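Local coordinates for probable glutamine synthetase (Pseudomonas aeruginosa, PDB 4HPP), which probably belongs to the glutamine synthetase family, with an N-terminal beta domain joined to a catalytic domain that holds magnesium and glutamic acid, at residues Ile20-Ser25 against Cys39-Ala44; Leu35-Gly40 against Asp65-Pro70; Tyr91-Leu96 against Ala202-Glu207. All blocks are in the same frame, centred on the assembly; numbering follows the deposited sequence.

Contact 1 (Ile20-Ser25 against Cys39-Ala44); sequences ITRGRS and CGWVPA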
loop_
_atom_site.group_PDB
_atom_site.type_symbol
_atom_site.label_atom_id
_atom_site.label_comp_id
_atom_site.label_asym_id
_atom_site.label_seq_id
_atom_site.Cartn_x
_atom_site.Cartn_y
_atom_site.Cartn_z
ATOM N N ILE A 20 7.938 18.041 -34.417
ATOM C CA ILE A 20 7.424 18.276 -33.052
ATOM C C ILE A 20 6.250 19.261 -33.043
ATOM O O ILE A 20 6.300 20.296 -33.727
ATOM C CB ILE A 20 8.545 18.809 -32.114
ATOM C CG1 ILE A 20 9.518 17.700 -31.714
ATOM C CG2 ILE A 20 7.987 19.164 -30.745
ATOM C CD1 ILE A 20 10.261 17.096 -32.864
ATOM N N THR A 21 5.207 18.965 -32.256
ATOM C CA THR A 21 4.014 19.831 -32.107
ATOM C C THR A 21 4.147 20.596 -30.826
ATOM O O THR A 21 4.244 19.989 -29.751
ATOM C CB THR A 21 2.759 18.982 -31.958
ATOM O OG1 THR A 21 2.875 17.917 -32.856
ATOM C CG2 THR A 21 1.502 19.690 -32.276
ATOM N N ARG A 22 4.084 21.916 -30.941
ATOM C CA ARG A 22 4.405 22.869 -29.902
ATOM C C ARG A 22 3.277 23.888 -29.823
ATOM O O ARG A 22 2.585 24.104 -30.823
ATOM C CB ARG A 22 5.694 23.564 -30.311
ATOM C CG ARG A 22 6.902 22.625 -30.169
ATOM C CD ARG A 22 8.115 22.947 -31.040
ATOM N NE ARG A 22 9.246 22.677 -30.191
ATOM C CZ ARG A 22 10.345 21.956 -30.476
ATOM N NH1 ARG A 22 10.640 21.455 -31.660
ATOM N NH2 ARG A 22 11.211 21.797 -29.527
ATOM N N GLY A 23 3.073 24.513 -28.658
ATOM C CA GLY A 23 2.149 25.611 -28.611
ATOM C C GLY A 23 2.072 26.223 -27.251
ATOM O O GLY A 23 2.991 26.057 -26.436
ATOM N N ARG A 24 0.939 26.899 -26.997
ATOM C CA ARG A 24 0.739 27.701 -25.810
ATOM C C ARG A 24 -0.703 27.598 -25.480
ATOM O O ARG A 24 -1.510 27.413 -26.383
ATOM C CB ARG A 24 0.978 29.164 -26.139
ATOM C CG ARG A 24 2.435 29.516 -26.193
ATOM C CD ARG A 24 2.639 30.981 -26.470
ATOM N NE ARG A 24 3.987 31.182 -26.955
ATOM C CZ ARG A 24 4.502 32.378 -27.187
ATOM N NH1 ARG A 24 3.734 33.435 -26.977
ATOM N NH2 ARG A 24 5.760 32.509 -27.648
ATOM N N SER A 25 -1.079 27.772 -24.219
ATOM C CA SER A 25 -2.485 27.565 -23.916
ATOM C C SER A 25 -3.087 28.703 -23.124
ATOM O O SER A 25 -2.362 29.534 -22.529
ATOM C CB SER A 25 -2.676 26.221 -23.212
ATOM O OG SER A 25 -2.301 26.338 -21.852
ATOM N N CYS A 39 -1.823 33.497 -30.753
ATOM C CA CYS A 39 -0.816 33.698 -29.696
ATOM C C CYS A 39 0.534 33.985 -30.294
ATOM O O CYS A 39 0.807 33.586 -31.433
ATOM C CB CYS A 39 -0.677 32.446 -28.819
ATOM S SG CYS A 39 0.054 30.989 -29.624
ATOM N N GLY A 40 1.408 34.625 -29.522
ATOM C CA GLY A 40 2.766 34.891 -29.987
ATOM C C GLY A 40 3.553 33.628 -30.343
ATOM O O GLY A 40 3.216 32.534 -29.932
ATOM N N TRP A 41 4.590 33.772 -31.152
ATOM C CA TRP A 41 5.495 32.655 -31.460
ATOM C C TRP A 41 6.764 33.249 -31.970
ATOM O O TRP A 41 6.765 34.385 -32.438
ATOM C CB TRP A 41 4.847 31.745 -32.507
ATOM C CG TRP A 41 5.462 30.393 -32.573
ATOM C CD1 TRP A 41 6.192 29.836 -33.620
ATOM C CD2 TRP A 41 5.483 29.379 -31.503
ATOM N NE1 TRP A 41 6.629 28.561 -33.285
ATOM C CE2 TRP A 41 6.212 28.230 -32.037
ATOM C CE3 TRP A 41 4.954 29.300 -30.236
ATOM C CZ2 TRP A 41 6.393 27.080 -31.297
ATOM C CZ3 TRP A 41 5.128 28.131 -29.517
ATOM C CH2 TRP A 41 5.843 27.061 -30.015
ATOM N N VAL A 42 7.865 32.529 -31.871
ATOM C CA VAL A 42 9.222 33.103 -32.135
ATOM C C VAL A 42 9.731 32.373 -33.392
ATOM O O VAL A 42 9.700 31.145 -33.426
ATOM C CB VAL A 42 10.138 32.916 -30.887
ATOM C CG1 VAL A 42 11.605 33.219 -31.171
ATOM C CG2 VAL A 42 9.641 33.766 -29.724
ATOM N N PRO A 43 10.140 33.108 -34.452
ATOM C CA PRO A 43 10.560 32.453 -35.701
ATOM C C PRO A 43 11.722 31.471 -35.515
ATOM O O PRO A 43 11.773 30.425 -36.198
ATOM C CB PRO A 43 11.031 33.622 -36.565
ATOM C CG PRO A 43 10.370 34.830 -35.992
ATOM C CD PRO A 43 10.405 34.557 -34.513
ATOM N N ALA A 44 12.629 31.794 -34.590
ATOM C CA ALA A 44 13.821 30.974 -34.355
ATOM C C ALA A 44 13.502 29.553 -33.836
ATOM O O ALA A 44 14.388 28.667 -33.898
ATOM C CB ALA A 44 14.833 31.687 -33.449
HETATM O O HOH W 1 1.063 34.505 -26.651
#
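Arg-24 and Trp-41 meet where strands 21-27 and 39-41 of the N-terminal sheet, the outermost within this chain, come together. The sheet belongs to the beta-Grasp-like domain of the family. The axes of segments 21-25 and 39-41 approach to 8.0 Å. No direct hydrogen bond joins the two segments. Side chains fill the gap instead.

The tight part is the indole of Trp-41. Its CG stands anti to the backbone N (chi1 -162°), which sends the six-membered ring toward strand 21-25. Trp-41 CH2 lies 3.5 Å from Arg-22 CB, an oblique approach to the ring. Gly-23 N lies 4.0 Å from Trp-41 CH2. Arg-22 takes its polar end away, to salt bridges with Asp-16 and Asp-52 and a hydrogen bond to Ala-147 O of the second subunit.

The side more open to solvent is at Arg-24 and Gly-40, both partly exposed, with a water between them. The Arg-24 chain runs extended from CG to NE and crosses to the other strand. On the way its CB passes 4.0 Å from Cys-39 SG. NE comes to the edge of the indole, 3.9 Å from Trp-41 CE3, with the two planes 49° apart. Gly-40 O sits 3.0 Å above the guanidinium centre. The water, at the guanidinium edge, accepts from Arg-24 NH1 and from Gly-40 N, at 2.9 Å each.

The charge of Arg-24 is therefore probably eased across this contact by a carbonyl dipole on its face and by a bridging water.

Contact 2 (Leu35-Gly40 against Asp65-Pro70); sequences LASGCG and DLRLLP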
loop_
_atom_site.group_PDB
_atom_site.type_symbol
_atom_site.label_atom_id
_atom_site.label_comp_id
_atom_site.label_asym_id
_atom_site.label_seq_id
_atom_site.Cartn_x
_atom_site.Cartn_y
_atom_site.Cartn_z
ATOM N N LEU A 35 -9.028 33.802 -30.536
ATOM C CA LEU A 35 -9.040 33.244 -31.893
ATOM C C LEU A 35 -8.523 34.166 -33.018
ATOM O O LEU A 35 -7.816 33.691 -33.912
ATOM C CB LEU A 35 -10.418 32.697 -32.258
ATOM C CG LEU A 35 -10.854 31.288 -31.847
ATOM C CD1 LEU A 35 -12.296 31.065 -32.317
ATOM C CD2 LEU A 35 -9.934 30.229 -32.420
ATOM N N ALA A 36 -8.860 35.457 -32.981
ATOM C CA ALA A 36 -8.455 36.385 -34.056
ATOM C C ALA A 36 -6.964 36.776 -34.063
ATOM O O ALA A 36 -6.375 36.980 -35.149
ATOM C CB ALA A 36 -9.342 37.631 -34.076
ATOM N N SER A 37 -6.375 36.883 -32.869
ATOM C CA SER A 37 -4.975 37.293 -32.699
ATOM C C SER A 37 -4.066 36.067 -32.651
ATOM O O SER A 37 -2.870 36.181 -32.826
ATOM C CB SER A 37 -4.804 38.051 -31.353
ATOM O OG SER A 37 -5.139 37.201 -30.224
ATOM N N GLY A 38 -4.648 34.905 -32.353
ATOM C CA GLY A 38 -3.896 33.718 -31.995
ATOM C C GLY A 38 -3.063 34.033 -30.776
ATOM O O GLY A 38 -3.535 34.768 -29.903
ATOM N N CYS A 39 -1.823 33.497 -30.753
ATOM C CA CYS A 39 -0.816 33.698 -29.696
ATOM C C CYS A 39 0.534 33.985 -30.294
ATOM O O CYS A 39 0.807 33.586 -31.433
ATOM C CB CYS A 39 -0.677 32.446 -28.819
ATOM S SG CYS A 39 0.054 30.989 -29.624
ATOM N N GLY A 40 1.408 34.625 -29.522
ATOM C CA GLY A 40 2.766 34.891 -29.987
ATOM C C GLY A 40 3.553 33.628 -30.343
ATOM O O GLY A 40 3.216 32.534 -29.932
ATOM N N ASP A 65 9.205 38.762 -34.154
ATOM C CA ASP A 65 8.343 37.602 -33.853
ATOM C C ASP A 65 6.926 37.496 -34.537
ATOM O O ASP A 65 6.420 38.466 -35.096
ATOM C CB ASP A 65 8.326 37.301 -32.335
ATOM C CG ASP A 65 7.847 38.470 -31.485
ATOM O OD1 ASP A 65 7.921 39.644 -31.927
ATOM O OD2 ASP A 65 7.411 38.190 -30.342
ATOM N N LEU A 66 6.330 36.300 -34.494
ATOM C CA LEU A 66 5.179 35.921 -35.330
ATOM C C LEU A 66 3.879 35.702 -34.539
ATOM O O LEU A 66 3.886 35.674 -33.315
ATOM C CB LEU A 66 5.499 34.597 -36.044
ATOM C CG LEU A 66 6.697 34.459 -36.977
ATOM C CD1 LEU A 66 7.103 33.013 -37.127
ATOM C CD2 LEU A 66 6.383 35.040 -38.332
ATOM N N ARG A 67 2.770 35.495 -35.260
ATOM C CA ARG A 67 1.529 35.045 -34.657
ATOM C C ARG A 67 1.253 33.624 -35.086
ATOM O O ARG A 67 1.461 33.312 -36.227
ATOM C CB ARG A 67 0.344 35.875 -35.109
ATOM C CG ARG A 67 0.407 37.337 -34.776
ATOM C CD ARG A 67 0.735 37.599 -33.318
ATOM N NE ARG A 67 -0.255 37.061 -32.395
ATOM C CZ ARG A 67 -0.207 37.265 -31.084
ATOM N NH1 ARG A 67 0.776 38.002 -30.585
ATOM N NH2 ARG A 67 -1.116 36.729 -30.278
ATOM N N LEU A 68 0.775 32.797 -34.147
ATOM C CA LEU A 68 0.307 31.455 -34.393
ATOM C C LEU A 68 -1.212 31.550 -34.369
ATOM O O LEU A 68 -1.825 31.722 -33.297
ATOM C CB LEU A 68 0.765 30.493 -33.283
ATOM C CG LEU A 68 0.283 29.039 -33.446
ATOM C CD1 LEU A 68 0.544 28.570 -34.883
ATOM C CD2 LEU A 68 0.878 28.030 -32.455
ATOM N N LEU A 69 -1.799 31.417 -35.548
ATOM C CA LEU A 69 -3.209 31.748 -35.766
ATOM C C LEU A 69 -4.038 30.467 -35.897
ATOM O O LEU A 69 -4.019 29.843 -36.953
ATOM C CB LEU A 69 -3.333 32.552 -37.062
ATOM C CG LEU A 69 -4.322 33.718 -37.050
ATOM C CD1 LEU A 69 -3.837 34.779 -36.086
ATOM C CD2 LEU A 69 -4.446 34.284 -38.457
ATOM N N PRO A 70 -4.734 30.056 -34.823
ATOM C CA PRO A 70 -5.534 28.811 -34.820
ATOM C C PRO A 70 -6.575 28.794 -35.950
ATOM O O PRO A 70 -7.267 29.790 -36.184
ATOM C CB PRO A 70 -6.242 28.835 -33.458
ATOM C CG PRO A 70 -6.167 30.267 -33.028
ATOM C CD PRO A 70 -4.873 30.806 -33.569
#
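Arg-67 folds back over the backbone of Ser-37 to Gly-40 at the antiparallel pairing of strands 39-41 and 66-78, at one end of the N-terminal sheet. Bends at chi2 (-50°) and chi3 (-61°) turn its guanidinium over the neighbouring strand. One face then lies against the peptide link, with Cys-39 C and Gly-40 N both 3.2 Å from the guanidinium plane. Arg-67 NE gives Ser-37 O a 2.8 Å hydrogen bond, at an N-H...O angle of 148°. NH2 adds a weak one to the same oxygen. Two donors of one arginine, one of them weakly, thus meet the carbonyl of Ser-37.

Cys-39 and Leu-68 form a hydrogen-bonded pair and point to the same face of the sheet. SG rests 3.8 Å from Leu-68 CB, and Phe-12 packs on both residues. At the far end of the contact, Leu-35 CD2 reaches Pro-70 CG at 3.8 Å, the two side chains crossing at a slant. Leu-69 turns CD1 toward Ala-36 O, at 3.5 Å.

Gly-38 has a positive phi, which favours glycine, and it fits close against the opposite strand: its CA makes a CA-H...O contact of 3.2 Å with Leu-68 O, which also accepts from Cys-39 N.

Contact 3 (Tyr91-Leu96 against Ala202-Glu207); sequences YLHGNL and AVNVRE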
loop_
_atom_site.group_PDB
_atom_site.type_symbol
_atom_site.label_atom_id
_atom_site.label_comp_id
_atom_site.label_asym_id
_atom_site.label_seq_id
_atom_site.Cartn_x
_atom_site.Cartn_y
_atom_site.Cartn_z
ATOM N N TYR A 91 -7.217 21.479 -28.218
ATOM C CA TYR A 91 -6.254 22.339 -28.947
ATOM C C TYR A 91 -6.682 22.458 -30.398
ATOM O O TYR A 91 -7.461 21.642 -30.874
ATOM C CB TYR A 91 -4.794 21.752 -28.895
ATOM C CG TYR A 91 -4.706 20.451 -29.639
ATOM C CD1 TYR A 91 -4.494 20.412 -31.015
ATOM C CD2 TYR A 91 -4.859 19.247 -28.971
ATOM C CE1 TYR A 91 -4.412 19.176 -31.701
ATOM C CE2 TYR A 91 -4.763 18.021 -29.629
ATOM C CZ TYR A 91 -4.565 17.986 -31.002
ATOM O OH TYR A 91 -4.537 16.753 -31.640
ATOM N N LEU A 92 -6.145 23.469 -31.070
ATOM C CA LEU A 92 -6.385 23.794 -32.468
ATOM C C LEU A 92 -5.045 23.979 -33.213
ATOM O O LEU A 92 -4.089 24.579 -32.674
ATOM C CB LEU A 92 -7.125 25.137 -32.577
ATOM C CG LEU A 92 -8.502 25.322 -31.976
ATOM C CD1 LEU A 92 -8.401 25.711 -30.518
ATOM C CD2 LEU A 92 -9.281 26.393 -32.724
ATOM N N HIS A 93 -4.994 23.498 -34.456
ATOM C CA HIS A 93 -3.861 23.696 -35.327
ATOM C C HIS A 93 -3.933 25.095 -35.852
ATOM O O HIS A 93 -5.034 25.632 -36.083
ATOM C CB HIS A 93 -3.878 22.723 -36.472
ATOM C CG HIS A 93 -3.946 21.301 -36.039
ATOM N ND1 HIS A 93 -2.852 20.498 -36.014
ATOM C CD2 HIS A 93 -5.035 20.520 -35.605
ATOM C CE1 HIS A 93 -3.219 19.260 -35.560
ATOM N NE2 HIS A 93 -4.558 19.275 -35.309
ATOM N N GLY A 94 -2.764 25.704 -36.037
ATOM C CA GLY A 94 -2.712 27.067 -36.447
ATOM C C GLY A 94 -1.691 27.209 -37.544
ATOM O O GLY A 94 -0.810 26.333 -37.733
ATOM N N ASN A 95 -1.821 28.311 -38.278
ATOM C CA ASN A 95 -0.801 28.707 -39.234
ATOM C C ASN A 95 -0.001 29.895 -38.636
ATOM O O ASN A 95 -0.577 30.708 -37.900
ATOM C CB ASN A 95 -1.428 29.096 -40.579
ATOM C CG ASN A 95 -2.550 28.164 -41.034
ATOM O OD1 ASN A 95 -2.456 26.936 -40.951
ATOM N ND2 ASN A 95 -3.628 28.759 -41.542
ATOM N N LEU A 96 1.305 29.960 -38.938
ATOM C CA LEU A 96 2.214 31.056 -38.564
ATOM C C LEU A 96 2.223 32.186 -39.578
ATOM O O LEU A 96 2.367 31.960 -40.793
ATOM C CB LEU A 96 3.638 30.525 -38.426
ATOM C CG LEU A 96 3.900 29.513 -37.313
ATOM C CD1 LEU A 96 5.326 28.980 -37.367
ATOM C CD2 LEU A 96 3.692 30.150 -35.953
ATOM N N ALA A 202 -2.844 13.093 -39.127
ATOM C CA ALA A 202 -1.621 12.403 -38.802
ATOM C C ALA A 202 -1.132 12.975 -37.467
ATOM O O ALA A 202 -0.859 12.230 -36.545
ATOM C CB ALA A 202 -0.619 12.587 -39.901
ATOM N N VAL A 203 -1.148 14.297 -37.303
ATOM C CA VAL A 203 -0.662 14.896 -36.031
ATOM C C VAL A 203 -1.564 14.464 -34.850
ATOM O O VAL A 203 -1.064 13.962 -33.825
ATOM C CB VAL A 203 -0.563 16.447 -36.094
ATOM C CG1 VAL A 203 -0.357 17.053 -34.696
ATOM C CG2 VAL A 203 0.521 16.882 -37.063
ATOM N N ASN A 204 -2.877 14.643 -35.013
ATOM C CA ASN A 204 -3.853 14.204 -34.030
ATOM C C ASN A 204 -3.695 12.752 -33.613
ATOM O O ASN A 204 -3.710 12.437 -32.410
ATOM C CB ASN A 204 -5.256 14.328 -34.587
ATOM C CG ASN A 204 -5.679 15.746 -34.817
ATOM O OD1 ASN A 204 -5.173 16.675 -34.220
ATOM N ND2 ASN A 204 -6.632 15.913 -35.694
ATOM N N VAL A 205 -3.558 11.855 -34.581
ATOM C CA VAL A 205 -3.299 10.437 -34.221
ATOM C C VAL A 205 -2.053 10.270 -33.318
ATOM O O VAL A 205 -2.064 9.433 -32.401
ATOM C CB VAL A 205 -3.194 9.492 -35.444
ATOM C CG1 VAL A 205 -2.619 8.164 -35.044
ATOM C CG2 VAL A 205 -4.555 9.299 -36.114
ATOM N N ARG A 206 -1.005 11.071 -33.537
ATOM C CA ARG A 206 0.192 10.911 -32.726
ATOM C C ARG A 206 0.029 11.505 -31.324
ATOM O O ARG A 206 0.510 10.913 -30.287
ATOM C CB ARG A 206 1.356 11.587 -33.415
ATOM C CG ARG A 206 1.733 10.905 -34.700
ATOM C CD ARG A 206 2.280 11.921 -35.699
ATOM N NE ARG A 206 2.616 11.247 -36.953
ATOM C CZ ARG A 206 3.611 11.598 -37.777
ATOM N NH1 ARG A 206 4.384 12.634 -37.439
ATOM N NH2 ARG A 206 3.814 10.909 -38.932
ATOM N N GLU A 207 -0.601 12.692 -31.286
ATOM C CA GLU A 207 -0.640 13.413 -30.071
ATOM C C GLU A 207 -1.615 12.745 -29.082
ATOM O O GLU A 207 -1.344 12.703 -27.849
ATOM C CB GLU A 207 -0.887 14.885 -30.351
ATOM C CG GLU A 207 0.319 15.518 -31.039
ATOM C CD GLU A 207 1.549 15.414 -30.162
ATOM O OE1 GLU A 207 2.596 15.024 -30.661
ATOM O OE2 GLU A 207 1.453 15.741 -28.969
#
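Tyr-91 and His-93 on strand 89-97 both reach Asn-204 on helix 196-216. This is helix-on-sheet packing, with a helix of the catalytic domain set against the N-terminal sheet. The axes of the two short segments approach to 11.0 Å, and side chains bridge the gap.

The polar part centres on Asn-204 OD1. Tyr-91 OH donates to it at 2.7 Å. His-93 NE2 donates to it at 2.9 Å, with an N-H...O angle of 149°, and OD1 lies in the imidazole plane. The two donors come from opposite faces of the amide plane, each tilted from it by about 30°. This buried oxygen is gripped by two bonds, which should fix which way round the amide sits. Asn-204 CG stands beside its backbone N (chi1 -67°), and this brings the amide to the strand. The carboxylate of Glu-207 turns away to a salt bridge with Arg-210.

The other contacts are van der Waals in kind. Tyr-91 OH also passes 4.3 Å from Glu-207 CB. Leu-150 of the second subunit packs on both Tyr-91 and Glu-207. Val-203 CG1 meets the imidazole edge head-on, 3.7 Å from His-93 CE1.

In the fold
All three contacts involve one five-stranded sheet. Contacts 1 and 2 share Cys-39 and Gly-40, with centres about 9 Å apart; a probable hydrogen bond from Leu-66 N to Trp-41 O, 2.8 Å, joins them. Contact 2 is about 15 Å from contact 3, centre to centre, and a probable bond of 2.7 Å from Leu-69 N to Asn-95 O links their strands. Contacts 1 and 3, centres about 12 Å apart, meet at Trp-41 and Leu-96, among other places. The Arg-22 and Glu-207 side chains lie about 11 and 10 Å from bound calcium. Arg-308 of the second subunit, a glutamic acid pocket residue, packs on Val-42 and forms a salt bridge with Asp-65.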